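Local coordinates for protein glutathione S-transferase (Ceriporiopsis subvermispora, PDB 6J3F) that binds glutathione and probably catalyses its transfer to electrophilic substrates, perhaps with ether cleavage as in LigE-type etherases, at residues 21-26 with 212-217; 44-49 with 141-146. All coordinates share one frame; numbering follows the deposited sequence.

Interaction 1: 21-26 with 212-217. With GSH (glutathione), chain C; EDO (1,2-ethanediol), chain H.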
ATOM      1  N   SER A  21       9.863 -14.840  15.043  1.00 55.57           N
ATOM      2  CA  SER A  21      10.056 -13.656  14.216  1.00 52.76           C
ATOM      3  C   SER A  21       8.869 -13.434  13.277  1.00 49.75           C
ATOM      4  O   SER A  21       8.366 -14.385  12.669  1.00 49.17           O
ATOM      5  CB  SER A  21      11.341 -13.788  13.403  1.00 50.35           C
ATOM      6  OG  SER A  21      11.519 -12.677  12.549  1.00 47.52           O
ATOM      7  N   PRO A  22       8.405 -12.188  13.129  1.00 49.05           N
ATOM      8  CA  PRO A  22       7.368 -11.931  12.121  1.00 50.68           C
ATOM      9  C   PRO A  22       7.866 -12.157  10.703  1.00 53.47           C
ATOM     10  O   PRO A  22       7.132 -12.713   9.873  1.00 53.44           O
ATOM     11  CB  PRO A  22       7.001 -10.462  12.381  1.00 51.34           C
ATOM     12  CG  PRO A  22       8.268  -9.871  12.953  1.00 44.61           C
ATOM     13  CD  PRO A  22       8.801 -10.951  13.830  1.00 46.38           C
ATOM     14  N   ASN A  23       9.106 -11.746  10.402  1.00 50.66           N
ATOM     15  CA  ASN A  23       9.610 -11.853   9.039  1.00 47.12           C
ATOM     16  C   ASN A  23      10.002 -13.281   8.697  1.00 50.89           C
ATOM     17  O   ASN A  23       9.797 -13.719   7.553  1.00 47.90           O
ATOM     18  CB  ASN A  23      10.789 -10.902   8.814  1.00 42.65           C
ATOM     19  CG  ASN A  23      10.349  -9.441   8.676  1.00 47.09           C
ATOM     20  OD1 ASN A  23       9.657  -9.067   7.727  1.00 46.95           O
ATOM     21  ND2 ASN A  23      10.763  -8.607   9.621  1.00 48.14           N
ATOM     22  N   THR A  24      10.558 -14.036   9.655  1.00 45.76           N
ATOM     23  CA  THR A  24      10.898 -15.414   9.309  1.00 48.71           C
ATOM     24  C   THR A  24       9.671 -16.306   9.302  1.00 50.41           C
ATOM     25  O   THR A  24       9.630 -17.279   8.544  1.00 49.17           O
ATOM     26  CB  THR A  24      11.954 -16.000  10.249  1.00 50.16           C
ATOM     27  OG1 THR A  24      11.400 -16.201  11.560  1.00 48.72           O
ATOM     28  CG2 THR A  24      13.145 -15.081  10.317  1.00 50.47           C
ATOM     29  N   TRP A  25       8.663 -15.997  10.120  1.00 50.30           N
ATOM     30  CA  TRP A  25       7.440 -16.780  10.031  1.00 48.62           C
ATOM     31  C   TRP A  25       6.804 -16.643   8.655  1.00 52.98           C
ATOM     32  O   TRP A  25       6.234 -17.613   8.143  1.00 53.34           O
ATOM     33  CB  TRP A  25       6.456 -16.384  11.128  1.00 50.94           C
ATOM     34  CG  TRP A  25       6.527 -17.286  12.315  1.00 51.01           C
ATOM     35  CD1 TRP A  25       7.069 -17.001  13.539  1.00 50.56           C
ATOM     36  CD2 TRP A  25       6.068 -18.639  12.386  1.00 50.60           C
ATOM     37  NE1 TRP A  25       6.961 -18.094  14.370  1.00 50.78           N
ATOM     38  CE2 TRP A  25       6.341 -19.109  13.688  1.00 52.56           C
ATOM     39  CE3 TRP A  25       5.438 -19.496  11.481  1.00 57.55           C
ATOM     40  CZ2 TRP A  25       6.014 -20.397  14.101  1.00 54.65           C
ATOM     41  CZ3 TRP A  25       5.111 -20.779  11.895  1.00 59.94           C
ATOM     42  CH2 TRP A  25       5.399 -21.214  13.196  1.00 58.30           C
ATOM     43  N   LYS A  26       6.917 -15.473   8.020  1.00 50.47           N
ATOM     44  CA  LYS A  26       6.389 -15.357   6.662  1.00 47.91           C
ATOM     45  C   LYS A  26       6.980 -16.436   5.768  1.00 50.72           C
ATOM     46  O   LYS A  26       6.247 -17.126   5.049  1.00 50.74           O
ATOM     47  CB  LYS A  26       6.652 -13.967   6.086  1.00 43.35           C
ATOM     48  CG  LYS A  26       5.751 -12.896   6.654  1.00 42.90           C
ATOM     49  CD  LYS A  26       6.014 -11.562   5.989  1.00 42.25           C
ATOM     50  CE  LYS A  26       7.344 -10.989   6.417  1.00 38.83           C
ATOM     51  NZ  LYS A  26       7.796  -9.843   5.588  1.00 36.34           N
ATOM     52  N   VAL A 212      -0.434 -13.319   8.521  1.00 48.85           N
ATOM     53  CA  VAL A 212      -0.395 -14.268   9.639  1.00 49.82           C
ATOM     54  C   VAL A 212       0.991 -14.333  10.269  1.00 47.90           C
ATOM     55  O   VAL A 212       1.122 -14.597  11.474  1.00 47.33           O
ATOM     56  CB  VAL A 212      -0.867 -15.660   9.187  1.00 51.92           C
ATOM     57  CG1 VAL A 212      -2.366 -15.608   8.845  1.00 57.38           C
ATOM     58  CG2 VAL A 212      -0.052 -16.129   7.991  1.00 45.47           C
ATOM     59  N   GLY A 213       2.039 -14.112   9.477  1.00 50.08           N
ATOM     60  CA  GLY A 213       3.381 -14.105  10.033  1.00 52.36           C
ATOM     61  C   GLY A 213       3.571 -12.981  11.034  1.00 54.17           C
ATOM     62  O   GLY A 213       4.216 -13.159  12.069  1.00 52.01           O
ATOM     63  N   TRP A 214       2.992 -11.813  10.746  1.00 47.83           N
ATOM     64  CA  TRP A 214       3.020 -10.733  11.716  1.00 46.79           C
ATOM     65  C   TRP A 214       2.051 -10.992  12.861  1.00 47.16           C
ATOM     66  O   TRP A 214       2.352 -10.646  14.013  1.00 50.08           O
ATOM     67  CB  TRP A 214       2.714  -9.404  11.018  1.00 46.86           C
ATOM     68  CG  TRP A 214       3.824  -8.949  10.154  1.00 47.73           C
ATOM     69  CD1 TRP A 214       4.035  -9.281   8.830  1.00 47.13           C
ATOM     70  CD2 TRP A 214       4.925  -8.109  10.539  1.00 46.49           C
ATOM     71  NE1 TRP A 214       5.202  -8.690   8.375  1.00 47.12           N
ATOM     72  CE2 TRP A 214       5.763  -7.965   9.399  1.00 47.75           C
ATOM     73  CE3 TRP A 214       5.281  -7.460  11.730  1.00 45.97           C
ATOM     74  CZ2 TRP A 214       6.934  -7.201   9.423  1.00 46.58           C
ATOM     75  CZ3 TRP A 214       6.447  -6.705  11.755  1.00 46.44           C
ATOM     76  CH2 TRP A 214       7.259  -6.580  10.604  1.00 52.93           C
ATOM     77  N   VAL A 215       0.904 -11.618  12.579  1.00 48.63           N
ATOM     78  CA  VAL A 215      -0.089 -11.828  13.629  1.00 51.05           C
ATOM     79  C   VAL A 215       0.382 -12.908  14.595  1.00 46.75           C
ATOM     80  O   VAL A 215       0.288 -12.745  15.813  1.00 50.39           O
ATOM     81  CB  VAL A 215      -1.478 -12.137  13.026  1.00 44.41           C
ATOM     82  CG1 VAL A 215      -2.390 -12.762  14.073  1.00 43.02           C
ATOM     83  CG2 VAL A 215      -2.112 -10.855  12.541  1.00 42.23           C
ATOM     84  N   ILE A 216       0.931 -14.007  14.077  1.00 48.99           N
ATOM     85  CA  ILE A 216       1.411 -15.060  14.964  1.00 52.21           C
ATOM     86  C   ILE A 216       2.576 -14.558  15.818  1.00 53.69           C
ATOM     87  O   ILE A 216       2.796 -15.045  16.935  1.00 55.29           O
ATOM     88  CB  ILE A 216       1.782 -16.312  14.144  1.00 51.62           C
ATOM     89  CG1 ILE A 216       1.705 -17.545  15.035  1.00 54.98           C
ATOM     90  CG2 ILE A 216       3.163 -16.178  13.528  1.00 53.62           C
ATOM     91  CD1 ILE A 216       0.335 -17.725  15.673  1.00 57.11           C
ATOM     92  N   TRP A 217       3.320 -13.568  15.324  1.00 49.88           N
ATOM     93  CA  TRP A 217       4.357 -12.932  16.139  1.00 53.31           C
ATOM     94  C   TRP A 217       3.744 -12.251  17.348  1.00 54.30           C
ATOM     95  O   TRP A 217       4.295 -12.304  18.461  1.00 49.22           O
ATOM     96  CB  TRP A 217       5.128 -11.912  15.296  1.00 48.02           C
ATOM     97  CG  TRP A 217       6.123 -11.037  16.013  1.00 50.93           C
ATOM     98  CD1 TRP A 217       7.116 -11.443  16.861  1.00 51.68           C
ATOM     99  CD2 TRP A 217       6.275  -9.614  15.877  1.00 52.51           C
ATOM    100  NE1 TRP A 217       7.864 -10.369  17.263  1.00 50.36           N
ATOM    101  CE2 TRP A 217       7.369  -9.233  16.682  1.00 50.35           C
ATOM    102  CE3 TRP A 217       5.594  -8.626  15.156  1.00 50.58           C
ATOM    103  CZ2 TRP A 217       7.786  -7.908  16.798  1.00 49.24           C
ATOM    104  CZ3 TRP A 217       6.011  -7.306  15.272  1.00 48.73           C
ATOM    105  CH2 TRP A 217       7.104  -6.963  16.082  1.00 51.44           C
TER
HETATM  106  N1  GSH C 301      12.238  -7.037   4.375  1.00 43.31           N
HETATM  107  CA1 GSH C 301      12.784  -8.121   5.168  1.00 46.31           C
HETATM  108  C1  GSH C 301      11.982  -9.383   4.947  1.00 46.66           C
HETATM  109  O11 GSH C 301      12.577 -10.491   4.933  1.00 46.18           O
HETATM  110  O12 GSH C 301      10.744  -9.285   4.769  1.00 44.45           O
HETATM  111  CB1 GSH C 301      12.824  -7.708   6.639  1.00 44.21           C
HETATM  112  CG1 GSH C 301      13.538  -8.773   7.458  1.00 48.82           C
HETATM  113  CD1 GSH C 301      13.901  -8.305   8.852  1.00 45.15           C
HETATM  114  OE1 GSH C 301      13.872  -7.119   9.143  1.00 46.84           O
HETATM  115  N2  GSH C 301      14.249  -9.271   9.695  1.00 40.12           N
HETATM  116  CA2 GSH C 301      14.731  -9.010  11.039  1.00 52.69           C
HETATM  117  C2  GSH C 301      16.237  -8.994  11.133  1.00 51.46           C
HETATM  118  O2  GSH C 301      16.884  -9.958  10.761  1.00 55.01           O
HETATM  119  CB2 GSH C 301      14.173 -10.064  11.992  1.00 55.30           C
HETATM  120  SG2 GSH C 301      12.396  -9.852  12.282  1.00 52.68           S
HETATM  121  N3  GSH C 301      16.816  -7.901  11.631  1.00 49.83           N
HETATM  122  CA3 GSH C 301      18.256  -7.802  11.796  1.00 52.12           C
HETATM  123  C3  GSH C 301      18.697  -6.663  12.697  1.00 57.37           C
HETATM  124  O31 GSH C 301      17.830  -5.925  13.233  1.00 52.90           O
HETATM  125  O32 GSH C 301      19.929  -6.499  12.881  1.00 56.77           O
HETATM  126  C1  EDO H 306      10.662  -3.666  10.590  1.00 70.15           C
HETATM  127  O1  EDO H 306      10.256  -2.348  10.195  1.00 75.00           O
HETATM  128  C2  EDO H 306      10.437  -4.677   9.464  1.00 60.14           C
HETATM  129  O2  EDO H 306      11.125  -5.883   9.819  1.00 61.24           O
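Pro22 at the start of helix 22-34 fits its ring between the indoles of Trp214 and Trp217 on helix 206-222, and so joins the thioredoxin-like N-terminal domain to the all-helical C-terminal domain of the glutathione S-transferase fold. The two helical segments cross at 133° with their axes 7.5 Å apart. So close an approach suits Gly213, where a CB would run into Lys26 CG.

CH-pi contacts do most of the packing. Pro22 CD stands almost straight above the five-membered ring of Trp217, 3.3 Å from its centroid, while Pro22 CB lies over the six-membered ring of Trp214, 3.7 Å from that centroid. From their separate positions on the helix the two indoles meet different atoms of the proline, Trp217 with CG anti to the backbone N (chi1 173°) and Trp214 with CG beside it (chi1 -71°). A third contact runs the other way: the methyl CG2 of Ile216 sits over one face of the Trp25 indole, 3.9 Å from the five-membered ring centroid. Helix 109-136 packs against Trp214 as well, with Phe119, Val124 and Leu127.

No conventional hydrogen bond crosses between the segments; the backbones meet instead through a CA-H...O contact, Pro22 CA to Gly213 O at 3.4 Å.

Polar groups gather at the glutathione side, where Asn23 and Lys26 bind the tripeptide. The lysine chain bends at its third torsion and passes Trp214, its CE 3.7 Å from Trp214 NE1, so the aliphatic part of the chain packs beside the indole and the ammonium goes on to the ligand. There Lys26 NZ, which also bonds Ser86 OG, donates in the carbonyl plane to Asn23 OD1 at 2.9 Å and reaches carboxylate oxygen O12 of glutathione at 3.1 Å.

Interaction 2: 44-49 with 141-146. With GSH (glutathione), chain C; EDO (1,2-ethanediol), chain D.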
ATOM      1  N   GLU A  44      21.642 -15.968  16.313  1.00 56.31           N
ATOM      2  CA  GLU A  44      21.372 -14.808  17.146  1.00 50.19           C
ATOM      3  C   GLU A  44      21.559 -13.540  16.324  1.00 49.69           C
ATOM      4  O   GLU A  44      22.315 -13.520  15.347  1.00 55.86           O
ATOM      5  CB  GLU A  44      22.302 -14.789  18.372  1.00 52.85           C
ATOM      6  CG  GLU A  44      22.340 -16.096  19.174  1.00 53.04           C
ATOM      7  CD  GLU A  44      21.128 -16.288  20.088  1.00 61.67           C
ATOM      8  OE1 GLU A  44      20.391 -15.305  20.335  1.00 63.12           O
ATOM      9  OE2 GLU A  44      20.912 -17.423  20.568  1.00 63.97           O
ATOM     10  N   TYR A  45      20.855 -12.478  16.724  1.00 46.90           N
ATOM     11  CA  TYR A  45      20.924 -11.183  16.060  1.00 46.13           C
ATOM     12  C   TYR A  45      22.360 -10.762  15.771  1.00 50.67           C
ATOM     13  O   TYR A  45      22.697 -10.549  14.599  1.00 58.08           O
ATOM     14  CB  TYR A  45      20.228 -10.095  16.881  1.00 53.07           C
ATOM     15  CG  TYR A  45      18.761  -9.854  16.553  1.00 50.41           C
ATOM     16  CD1 TYR A  45      17.763 -10.612  17.148  1.00 49.67           C
ATOM     17  CD2 TYR A  45      18.379  -8.842  15.680  1.00 54.07           C
ATOM     18  CE1 TYR A  45      16.421 -10.387  16.863  1.00 57.53           C
ATOM     19  CE2 TYR A  45      17.037  -8.600  15.386  1.00 52.34           C
ATOM     20  CZ  TYR A  45      16.064  -9.377  15.980  1.00 56.31           C
ATOM     21  OH  TYR A  45      14.736  -9.148  15.711  1.00 55.71           O
ATOM     22  N   PRO A  46      23.248 -10.656  16.768  1.00 51.17           N
ATOM     23  CA  PRO A  46      24.585 -10.115  16.478  1.00 52.50           C
ATOM     24  C   PRO A  46      25.386 -10.933  15.462  1.00 52.06           C
ATOM     25  O   PRO A  46      26.382 -10.420  14.941  1.00 50.72           O
ATOM     26  CB  PRO A  46      25.262 -10.121  17.851  1.00 50.39           C
ATOM     27  CG  PRO A  46      24.599 -11.255  18.565  1.00 50.03           C
ATOM     28  CD  PRO A  46      23.177 -11.174  18.155  1.00 46.13           C
ATOM     29  N   ASP A  47      24.979 -12.170  15.159  1.00 52.13           N
ATOM     30  CA  ASP A  47      25.658 -13.024  14.189  1.00 53.48           C
ATOM     31  C   ASP A  47      25.020 -12.992  12.797  1.00 55.30           C
ATOM     32  O   ASP A  47      25.544 -13.625  11.873  1.00 55.43           O
ATOM     33  CB  ASP A  47      25.687 -14.479  14.686  1.00 50.23           C
ATOM     34  CG  ASP A  47      26.222 -14.618  16.096  1.00 57.30           C
ATOM     35  OD1 ASP A  47      27.221 -13.930  16.437  1.00 53.32           O
ATOM     36  OD2 ASP A  47      25.629 -15.428  16.855  1.00 55.90           O
ATOM     37  N   ILE A  48      23.900 -12.292  12.623  1.00 50.36           N
ATOM     38  CA  ILE A  48      23.215 -12.318  11.334  1.00 53.23           C
ATOM     39  C   ILE A  48      24.127 -11.805  10.229  1.00 52.74           C
ATOM     40  O   ILE A  48      24.299 -12.459   9.196  1.00 53.66           O
ATOM     41  CB  ILE A  48      21.911 -11.507  11.394  1.00 54.36           C
ATOM     42  CG1 ILE A  48      20.864 -12.214  12.263  1.00 49.46           C
ATOM     43  CG2 ILE A  48      21.431 -11.241   9.989  1.00 46.09           C
ATOM     44  CD1 ILE A  48      19.623 -11.382  12.481  1.00 48.55           C
ATOM     45  N   ALA A  49      24.715 -10.621  10.415  1.00 54.38           N
ATOM     46  CA  ALA A  49      25.563 -10.070   9.363  1.00 52.01           C
ATOM     47  C   ALA A  49      26.740 -10.993   9.078  1.00 55.58           C
ATOM     48  O   ALA A  49      27.102 -11.213   7.917  1.00 53.37           O
ATOM     49  CB  ALA A  49      26.048  -8.671   9.742  1.00 48.00           C
ATOM     50  N   PRO A 141      20.456 -13.924  25.708  1.00 58.47           N
ATOM     51  CA  PRO A 141      21.176 -12.702  26.137  1.00 56.17           C
ATOM     52  C   PRO A 141      22.094 -12.092  25.083  1.00 56.48           C
ATOM     53  O   PRO A 141      22.187 -10.858  24.992  1.00 54.37           O
ATOM     54  CB  PRO A 141      21.961 -13.177  27.371  1.00 58.07           C
ATOM     55  CG  PRO A 141      21.187 -14.344  27.891  1.00 56.49           C
ATOM     56  CD  PRO A 141      20.627 -15.033  26.663  1.00 57.19           C
ATOM     57  N   ARG A 142      22.785 -12.911  24.283  1.00 59.87           N
ATOM     58  CA  ARG A 142      23.589 -12.356  23.194  1.00 56.10           C
ATOM     59  C   ARG A 142      22.735 -11.504  22.252  1.00 59.13           C
ATOM     60  O   ARG A 142      23.175 -10.439  21.794  1.00 56.32           O
ATOM     61  CB  ARG A 142      24.298 -13.485  22.438  1.00 56.56           C
ATOM     62  CG  ARG A 142      25.364 -14.195  23.284  1.00 60.15           C
ATOM     63  CD  ARG A 142      26.509 -14.775  22.454  1.00 56.42           C
ATOM     64  NE  ARG A 142      27.109 -13.792  21.551  1.00 61.62           N
ATOM     65  CZ  ARG A 142      27.104 -13.896  20.222  1.00 53.20           C
ATOM     66  NH1 ARG A 142      26.545 -14.952  19.643  1.00 48.82           N
ATOM     67  NH2 ARG A 142      27.670 -12.951  19.478  1.00 46.90           N
ATOM     68  N   SER A 143      21.495 -11.938  21.978  1.00 54.41           N
ATOM     69  CA  SER A 143      20.599 -11.170  21.118  1.00 52.00           C
ATOM     70  C   SER A 143      19.980  -9.981  21.847  1.00 55.74           C
ATOM     71  O   SER A 143      19.850  -8.901  21.257  1.00 55.99           O
ATOM     72  CB  SER A 143      19.503 -12.078  20.550  1.00 54.22           C
ATOM     73  OG  SER A 143      19.995 -12.852  19.474  1.00 48.99           O
ATOM     74  N   GLU A 144      19.585 -10.158  23.119  1.00 55.30           N
ATOM     75  CA  GLU A 144      19.034  -9.050  23.907  1.00 51.87           C
ATOM     76  C   GLU A 144      19.987  -7.864  23.950  1.00 54.27           C
ATOM     77  O   GLU A 144      19.554  -6.705  23.868  1.00 52.97           O
ATOM     78  CB  GLU A 144      18.728  -9.512  25.331  1.00 51.72           C
ATOM     79  CG  GLU A 144      17.882  -8.547  26.153  1.00 54.08           C
ATOM     80  CD  GLU A 144      18.636  -7.329  26.705  1.00 54.14           C
ATOM     81  OE1 GLU A 144      17.970  -6.309  27.012  1.00 55.85           O
ATOM     82  OE2 GLU A 144      19.880  -7.389  26.854  1.00 59.18           O
ATOM     83  N   GLU A 145      21.285  -8.125  24.135  1.00 56.92           N
ATOM     84  CA  GLU A 145      22.242  -7.025  24.161  1.00 58.90           C
ATOM     85  C   GLU A 145      22.181  -6.247  22.856  1.00 57.10           C
ATOM     86  O   GLU A 145      22.025  -5.020  22.854  1.00 56.87           O
ATOM     87  CB  GLU A 145      23.659  -7.550  24.428  1.00 55.85           C
ATOM     88  CG  GLU A 145      24.741  -6.461  24.456  1.00 55.06           C
ATOM     89  CD  GLU A 145      25.143  -5.961  23.054  1.00 65.05           C
ATOM     90  OE1 GLU A 145      25.256  -4.720  22.873  1.00 63.18           O
ATOM     91  OE2 GLU A 145      25.321  -6.807  22.130  1.00 60.67           O
ATOM     92  N   PHE A 146      22.281  -6.963  21.729  1.00 58.13           N
ATOM     93  CA  PHE A 146      22.246  -6.338  20.407  1.00 55.41           C
ATOM     94  C   PHE A 146      20.895  -5.663  20.140  1.00 55.91           C
ATOM     95  O   PHE A 146      20.837  -4.560  19.580  1.00 55.22           O
ATOM     96  CB  PHE A 146      22.567  -7.408  19.360  1.00 54.21           C
ATOM     97  CG  PHE A 146      22.632  -6.906  17.942  1.00 57.78           C
ATOM     98  CD1 PHE A 146      21.465  -6.642  17.220  1.00 51.40           C
ATOM     99  CD2 PHE A 146      23.858  -6.756  17.307  1.00 52.44           C
ATOM    100  CE1 PHE A 146      21.524  -6.204  15.908  1.00 52.35           C
ATOM    101  CE2 PHE A 146      23.922  -6.325  15.984  1.00 55.37           C
ATOM    102  CZ  PHE A 146      22.756  -6.045  15.284  1.00 54.49           C
TER
HETATM  103  N1  GSH C 301      12.238  -7.037   4.375  1.00 43.31           N
HETATM  104  CA1 GSH C 301      12.784  -8.121   5.168  1.00 46.31           C
HETATM  105  C1  GSH C 301      11.982  -9.383   4.947  1.00 46.66           C
HETATM  106  O11 GSH C 301      12.577 -10.491   4.933  1.00 46.18           O
HETATM  107  O12 GSH C 301      10.744  -9.285   4.769  1.00 44.45           O
HETATM  108  CB1 GSH C 301      12.824  -7.708   6.639  1.00 44.21           C
HETATM  109  CG1 GSH C 301      13.538  -8.773   7.458  1.00 48.82           C
HETATM  110  CD1 GSH C 301      13.901  -8.305   8.852  1.00 45.15           C
HETATM  111  OE1 GSH C 301      13.872  -7.119   9.143  1.00 46.84           O
HETATM  112  N2  GSH C 301      14.249  -9.271   9.695  1.00 40.12           N
HETATM  113  CA2 GSH C 301      14.731  -9.010  11.039  1.00 52.69           C
HETATM  114  C2  GSH C 301      16.237  -8.994  11.133  1.00 51.46           C
HETATM  115  O2  GSH C 301      16.884  -9.958  10.761  1.00 55.01           O
HETATM  116  CB2 GSH C 301      14.173 -10.064  11.992  1.00 55.30           C
HETATM  117  SG2 GSH C 301      12.396  -9.852  12.282  1.00 52.68           S
HETATM  118  N3  GSH C 301      16.816  -7.901  11.631  1.00 49.83           N
HETATM  119  CA3 GSH C 301      18.256  -7.802  11.796  1.00 52.12           C
HETATM  120  C3  GSH C 301      18.697  -6.663  12.697  1.00 57.37           C
HETATM  121  O31 GSH C 301      17.830  -5.925  13.233  1.00 52.90           O
HETATM  122  O32 GSH C 301      19.929  -6.499  12.881  1.00 56.77           O
HETATM  123  C1  EDO D 302      10.990  -6.719  14.347  1.00 50.31           C
HETATM  124  O1  EDO D 302      10.231  -5.731  13.644  1.00 61.54           O
HETATM  125  C2  EDO D 302      12.397  -6.702  13.781  1.00 64.32           C
HETATM  126  O2  EDO D 302      13.119  -7.849  14.248  1.00 61.96           O
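Arg142 meets Asp47 end-on, with its guanidinium and the carboxylate only 29° from coplanar. NH1 of Arg142 donates to the syn lone pair of Asp47 OD2 at 3.0 Å, and NH2 of Arg142 reaches Asp47 OD1 at 3.2 Å from the syn side but tilted out of the carboxylate plane. A bend at the third torsion of the arginine brings the group round, and Pro46 CG lies over one guanidinium face, 3.6 Å from Arg142 NH2, an apolar carbon against the face of the cation, which leaves its edge for Asp47. An asparagine in place of Asp47 would probably cost Arg142 the carboxylate charge its two nitrogens grip and leave the guanidinium freer to turn at this partly exposed margin.

Deeper in, Ser143 serves as a small two-way link. Its OG donates to the anti lone pair of Glu44 OE1 at 2.6 Å and accepts from the backbone, with Tyr45 N 2.9 Å from Ser143 OG. Asn140 holds the other oxygen of Glu44.

Phe146 swings CG anti to its backbone N (chi1 -177°), which lays one ring face over the Tyr45-Pro46 peptide, while CD2 touches Pro46 CB at 3.7 Å. The Tyr45 ring turns its edge instead to Ser143 OG and to glutathione.

Both rings present edges to the glycyl carboxylate of glutathione: Phe146 CE1 lies 3.4 Å from O32 and Tyr45 CE2 lies 3.5 Å from O31. The contact thus lines the glycyl end of the glutathione site, in the interdomain cleft of the glutathione S-transferase fold.

Overall arrangement
From the N terminus the chain runs through strand 5-9 to residues 21-26, the first half of interaction 1, and on through strand 38-42 to residues 44-49, which open interaction 2. The rest of the thioredoxin-like domain and helix 109-136 follow before residues 141-146 close the smaller loop. Only after helix 169-189 do residues 212-217 close the larger one, so interaction 2 lies wholly within the span of interaction 1 and the two do not cross. Both tie the N-terminal domain to the helical one, interaction 1 near the centre of the chain and interaction 2 farther out, their centres about 19 Å apart. They do not touch, but glutathione bridges them, contacting both.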